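Local structure of LbaCas13a H328A (C2c2) (5WLH) at residues K453-Y456 with N457-D461; E993-S996 with S997-F1001. The protein binds a CRISPR guide RNA and, as a Cas13a nuclease, probably cleaves target RNA under its direction. One frame throughout, in Å; residues are numbered along the deposited sequence.

In the fold
Both contacts lie where a helix gives way to irregular chain, but in distant parts of this largely helical, single-chain protein. Contact 1, at 453-461, ends helix 429-458; contact 2, at 993-1001, follows later in sequence, where helix 988-995 passes into the loop before helix 1008-1017. Their centres are 55 Å apart, on opposite sides of the chain's centre, and their nearest atoms are about 38 Å apart, so neither touches the other. The two also differ in their relation to the RNA: Lys453 of contact 1 bonds a phosphate of chain B, whereas the nearest atom of contact 2 stays about 15 Å from the nucleic acid.

Contact 1: residues K453-Y456 with N457-D461; sequences KAVY and NYAMD. With nucleotides of chain B.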
loop_
_atom_site.group_PDB
_atom_site.type_symbol
_atom_site.label_atom_id
_atom_site.label_comp_id
_atom_site.label_asym_id
_atom_site.label_seq_id
_atom_site.Cartn_x
_atom_site.Cartn_y
_atom_site.Cartn_z
ATOM N N LYS A 453 -9.153 6.263 -16.672
ATOM C CA LYS A 453 -7.907 5.506 -16.652
ATOM C C LYS A 453 -7.587 4.943 -18.029
ATOM O O LYS A 453 -6.446 5.020 -18.501
ATOM C CB LYS A 453 -8.012 4.366 -15.640
ATOM C CG LYS A 453 -6.819 3.424 -15.681
ATOM C CD LYS A 453 -6.941 2.389 -14.587
ATOM C CE LYS A 453 -5.652 1.576 -14.456
ATOM N NZ LYS A 453 -5.775 0.644 -13.293
ATOM N N ALA A 454 -8.578 4.354 -18.694
ATOM C CA ALA A 454 -8.317 3.858 -20.049
ATOM C C ALA A 454 -8.036 5.000 -21.030
ATOM O O ALA A 454 -7.117 4.905 -21.858
ATOM C CB ALA A 454 -9.489 2.998 -20.525
ATOM N N VAL A 455 -8.805 6.084 -20.954
ATOM C CA VAL A 455 -8.606 7.201 -21.886
ATOM C C VAL A 455 -7.236 7.829 -21.670
ATOM O O VAL A 455 -6.492 8.083 -22.622
ATOM C CB VAL A 455 -9.728 8.241 -21.722
ATOM C CG1 VAL A 455 -9.384 9.532 -22.483
ATOM C CG2 VAL A 455 -11.041 7.669 -22.192
ATOM N N TYR A 456 -6.881 8.092 -20.408
ATOM C CA TYR A 456 -5.605 8.732 -20.116
ATOM C C TYR A 456 -4.431 7.903 -20.615
ATOM O O TYR A 456 -3.456 8.444 -21.161
ATOM C CB TYR A 456 -5.444 8.944 -18.613
ATOM C CG TYR A 456 -4.113 9.574 -18.261
ATOM C CD1 TYR A 456 -3.869 10.912 -18.562
ATOM C CD2 TYR A 456 -3.108 8.848 -17.639
ATOM C CE1 TYR A 456 -2.665 11.503 -18.239
ATOM C CE2 TYR A 456 -1.894 9.440 -17.311
ATOM C CZ TYR A 456 -1.682 10.770 -17.630
ATOM O OH TYR A 456 -0.497 11.388 -17.321
ATOM N N ASN A 457 -4.487 6.596 -20.404
ATOM C CA ASN A 457 -3.325 5.785 -20.708
ATOM C C ASN A 457 -3.245 5.427 -22.182
ATOM O O ASN A 457 -2.138 5.294 -22.718
ATOM C CB ASN A 457 -3.341 4.531 -19.842
ATOM C CG ASN A 457 -2.891 4.834 -18.432
ATOM O OD1 ASN A 457 -1.700 4.992 -18.187
ATOM N ND2 ASN A 457 -3.833 4.989 -17.520
ATOM N N TYR A 458 -4.377 5.292 -22.850
ATOM C CA TYR A 458 -4.389 4.729 -24.185
ATOM C C TYR A 458 -5.014 5.605 -25.263
ATOM O O TYR A 458 -4.955 5.222 -26.438
ATOM C CB TYR A 458 -5.103 3.372 -24.172
ATOM C CG TYR A 458 -4.503 2.398 -23.189
ATOM C CD1 TYR A 458 -3.123 2.209 -23.124
ATOM C CD2 TYR A 458 -5.310 1.674 -22.324
ATOM C CE1 TYR A 458 -2.562 1.321 -22.228
ATOM C CE2 TYR A 458 -4.753 0.774 -21.418
ATOM C CZ TYR A 458 -3.389 0.619 -21.372
ATOM O OH TYR A 458 -2.826 -0.263 -20.490
ATOM N N ALA A 459 -5.607 6.748 -24.923
ATOM C CA ALA A 459 -6.252 7.571 -25.943
ATOM C C ALA A 459 -5.809 9.028 -25.871
ATOM O O ALA A 459 -6.545 9.921 -26.304
ATOM C CB ALA A 459 -7.777 7.472 -25.850
ATOM N N MET A 460 -4.601 9.292 -25.356
ATOM C CA MET A 460 -4.085 10.652 -25.235
ATOM C C MET A 460 -2.654 10.727 -25.752
ATOM O O MET A 460 -1.847 11.493 -25.241
ATOM C CB MET A 460 -4.161 11.137 -23.785
ATOM C CG MET A 460 -5.579 11.138 -23.216
ATOM S SD MET A 460 -6.672 12.365 -23.966
ATOM C CE MET A 460 -5.988 13.902 -23.335
ATOM N N ASP A 461 -2.331 9.890 -26.739
ATOM C CA ASP A 461 -0.990 9.845 -27.326
ATOM C C ASP A 461 -0.432 11.237 -27.644
ATOM O O ASP A 461 0.750 11.516 -27.412
ATOM C CB ASP A 461 -1.067 9.010 -28.607
ATOM C CG ASP A 461 0.094 8.084 -28.783
ATOM O OD1 ASP A 461 1.250 8.557 -28.717
ATOM O OD2 ASP A 461 -0.165 6.880 -29.019
ATOM P P U B 27 -7.462 -2.171 -11.941
ATOM O OP1 U B 27 -8.566 -3.034 -11.532
ATOM O OP2 U B 27 -7.777 -1.055 -12.874
ATOM O "O5'" U B 27 -6.807 -1.553 -10.639
ATOM C "C5'" U B 27 -7.488 -0.576 -9.880
ATOM C "C4'" U B 27 -6.984 -0.629 -8.468
ATOM O "O4'" U B 27 -7.565 -1.784 -7.812
ATOM C "C3'" U B 27 -5.457 -0.793 -8.330
ATOM O "O3'" U B 27 -4.999 0.023 -7.270
ATOM C "C2'" U B 27 -5.313 -2.239 -7.868
ATOM O "O2'" U B 27 -4.132 -2.507 -7.133
ATOM C "C1'" U B 27 -6.567 -2.366 -7.020
ATOM N N1 U B 27 -6.940 -3.718 -6.588
ATOM C C2 U B 27 -7.610 -3.801 -5.371
ATOM O O2 U B 27 -7.947 -2.816 -4.742
ATOM N N3 U B 27 -7.903 -5.078 -4.940
ATOM C C4 U B 27 -7.578 -6.244 -5.599
ATOM O O4 U B 27 -7.892 -7.331 -5.092
ATOM C C5 U B 27 -6.860 -6.064 -6.828
ATOM C C6 U B 27 -6.561 -4.841 -7.273
#
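Lys453 O is gripped twice by a single residue, Asn457. The side-chain bond is the shorter, Asn457 ND2 to Lys453 O at 2.8 Å, and it is nearly straight, with an N-H...O angle of 163° and the acceptor lying close to the amide plane. The backbone bond, Asn457 N to Lys453 O, is longer at 3.2 Å, and the two donors arrive from opposite faces of the carbonyl plane. The asparagine side chain thus bonds the carbonyl four residues earlier, adding to the helical i to i-4 backbone bond in the last turn of the helix. The amide can fold back because Asn457 CG stands anti to its own carbonyl carbon (chi1 -78°), beside the backbone N. ND2 thereby also meets the edge of the Tyr456 ring in its plane, with ring and amide almost perpendicular at 84°, while Asn457 CB sits over the centre of one face of the Tyr458 ring.

The last turn of helix 429-458 then closes through Tyr458 N to Ala454 O (2.9 Å) and Ala459 N to Val455 O (2.8 Å), Ala459 being the first residue to leave helical backbone angles. Beyond it, Met460 bends at chi2 and chi3, which brings SD to 4.2 Å from Val455 CG1, the two side chains crossing at an angle. Helix 1106-1145 packs on Val455 and Tyr456, helix 1171-1180 on Tyr456 and Met460, and Tyr480 stacks on Tyr458.

From the same turn Lys453 runs out fully extended, and its NZ donates to OP2 of U27 of chain B over 2.7 Å; Tyr489 adds a cation-pi contact to this lysine. The ammonium probably offsets part of the phosphate charge, while the carbonyl of this buried residue accepts both Asn457 bonds, so one lysine links the end of the helix to the RNA backbone.

Contact 2: residues E993-S996 with S997-F1001; sequences EYIS and SYLDF
Ser997 turns its OG anti to the carbonyl carbon (chi1 -35°), which carries the hydroxyl back over the preceding turn to Tyr994 O, while Tyr994, with CG anti to the backbone N (chi1 -166°), sends its ring toward that of Tyr998. The hydroxyl of Ser997 donates to Tyr994 O at 2.7 Å, and Ser997 N reaches the same oxygen at 3.0 Å. Both donors come from one face of the carbonyl plane: OG is tilted only modestly from it, whereas N stands well above it, 55° out. Replacing Ser997 by an alanine would probably leave Tyr994 O with the backbone N as its one partner from this residue and weaken the closure of the turn.

One residue further on, Tyr998 N donates to Ile995 O at 2.9 Å, and Leu999 N adds a weak bond to that oxygen. The bonds of Ser997 N and Tyr998 N span three residues, as in a 3-10-like turn, and the weak Leu999 N bond spans four. The two tyrosine side chains cross at a slant, Tyr994 CE2 meeting the edge of the Tyr998 ring at CE2, 4.1 Å away; Ser997 CB rests over the centre of one face of that ring. Ile995 and Leu999 run side by side, pointing the same way, with Ile995 CG2 meeting Leu999 CD2 at 4.0 Å. Phe1001 folds back so that its CE2 comes within 3.5 Å of Ser996 CB, and Leu999 CG lies in plane at the edge of the same ring.

Helices 1039-1047 and 1050-1056 both touch the Tyr994 and Tyr998 side chains, helix 1008-1017 packs against Phe1001, and backbone bonds to Val1060 join Tyr998 and Asp1000 to the chain just before helix 1062-1075.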
loop_
_atom_site.group_PDB
_atom_site.type_symbol
_atom_site.label_atom_id
_atom_site.label_comp_id
_atom_site.label_asym_id
_atom_site.label_seq_id
_atom_site.Cartn_x
_atom_site.Cartn_y
_atom_site.Cartn_z
ATOM N N GLU A 993 23.578 24.627 22.483
ATOM C CA GLU A 993 22.202 25.048 22.730
ATOM C C GLU A 993 21.210 24.198 21.947
ATOM O O GLU A 993 20.102 23.930 22.428
ATOM C CB GLU A 993 22.033 26.526 22.374
ATOM C CG GLU A 993 20.628 27.061 22.605
ATOM C CD GLU A 993 20.556 28.571 22.499
ATOM O OE1 GLU A 993 19.556 29.155 22.972
ATOM O OE2 GLU A 993 21.501 29.174 21.940
ATOM N N TYR A 994 21.584 23.773 20.740
ATOM C CA TYR A 994 20.715 22.885 19.976
ATOM C C TYR A 994 20.586 21.523 20.653
ATOM O O TYR A 994 19.482 20.973 20.747
ATOM C CB TYR A 994 21.247 22.740 18.552
ATOM C CG TYR A 994 20.246 22.125 17.611
ATOM C CD1 TYR A 994 19.247 22.893 17.031
ATOM C CD2 TYR A 994 20.284 20.768 17.323
ATOM C CE1 TYR A 994 18.321 22.333 16.179
ATOM C CE2 TYR A 994 19.366 20.196 16.475
ATOM C CZ TYR A 994 18.386 20.982 15.907
ATOM O OH TYR A 994 17.470 20.406 15.062
ATOM N N ILE A 995 21.701 20.973 21.140
ATOM C CA ILE A 995 21.677 19.698 21.856
ATOM C C ILE A 995 20.731 19.758 23.048
ATOM O O ILE A 995 20.075 18.764 23.385
ATOM C CB ILE A 995 23.106 19.316 22.289
ATOM C CG1 ILE A 995 24.011 19.176 21.067
ATOM C CG2 ILE A 995 23.102 18.054 23.128
ATOM C CD1 ILE A 995 25.483 19.328 21.375
ATOM N N SER A 996 20.630 20.924 23.693
ATOM C CA SER A 996 19.767 21.095 24.856
ATOM C C SER A 996 18.290 20.916 24.535
ATOM O O SER A 996 17.490 20.779 25.463
ATOM C CB SER A 996 19.999 22.475 25.486
ATOM O OG SER A 996 19.531 23.525 24.651
ATOM N N SER A 997 17.905 20.913 23.257
ATOM C CA SER A 997 16.521 20.593 22.924
ATOM C C SER A 997 16.198 19.139 23.234
ATOM O O SER A 997 15.037 18.806 23.488
ATOM C CB SER A 997 16.248 20.875 21.448
ATOM O OG SER A 997 16.957 22.007 20.990
ATOM N N TYR A 998 17.200 18.263 23.211
ATOM C CA TYR A 998 16.991 16.830 23.359
ATOM C C TYR A 998 17.699 16.230 24.558
ATOM O O TYR A 998 17.443 15.063 24.888
ATOM C CB TYR A 998 17.450 16.102 22.088
ATOM C CG TYR A 998 16.797 16.672 20.848
ATOM C CD1 TYR A 998 15.415 16.644 20.702
ATOM C CD2 TYR A 998 17.555 17.258 19.839
ATOM C CE1 TYR A 998 14.806 17.170 19.584
ATOM C CE2 TYR A 998 16.949 17.785 18.705
ATOM C CZ TYR A 998 15.572 17.735 18.587
ATOM O OH TYR A 998 14.948 18.256 17.471
ATOM N N LEU A 999 18.571 16.987 25.217
ATOM C CA LEU A 999 19.345 16.505 26.351
ATOM C C LEU A 999 19.303 17.548 27.454
ATOM O O LEU A 999 19.617 18.719 27.218
ATOM C CB LEU A 999 20.798 16.226 25.948
ATOM C CG LEU A 999 21.788 15.934 27.074
ATOM C CD1 LEU A 999 21.468 14.590 27.736
ATOM C CD2 LEU A 999 23.192 15.950 26.528
ATOM N N ASP A 1000 18.910 17.121 28.650
ATOM C CA ASP A 1000 18.962 17.977 29.831
ATOM C C ASP A 1000 20.329 17.789 30.482
ATOM O O ASP A 1000 20.512 17.000 31.411
ATOM C CB ASP A 1000 17.821 17.636 30.781
ATOM C CG ASP A 1000 17.740 18.578 31.963
ATOM O OD1 ASP A 1000 18.609 19.468 32.095
ATOM O OD2 ASP A 1000 16.795 18.427 32.762
ATOM N N PHE A 1001 21.323 18.515 29.956
ATOM C CA PHE A 1001 22.650 18.512 30.557
ATOM C C PHE A 1001 22.787 19.563 31.654
ATOM O O PHE A 1001 23.886 20.092 31.871
ATOM C CB PHE A 1001 23.735 18.679 29.489
ATOM C CG PHE A 1001 23.551 19.863 28.584
ATOM C CD1 PHE A 1001 23.911 21.135 28.996
ATOM C CD2 PHE A 1001 23.067 19.694 27.300
ATOM C CE1 PHE A 1001 23.762 22.221 28.157
ATOM C CE2 PHE A 1001 22.917 20.777 26.455
ATOM C CZ PHE A 1001 23.265 22.042 26.884
#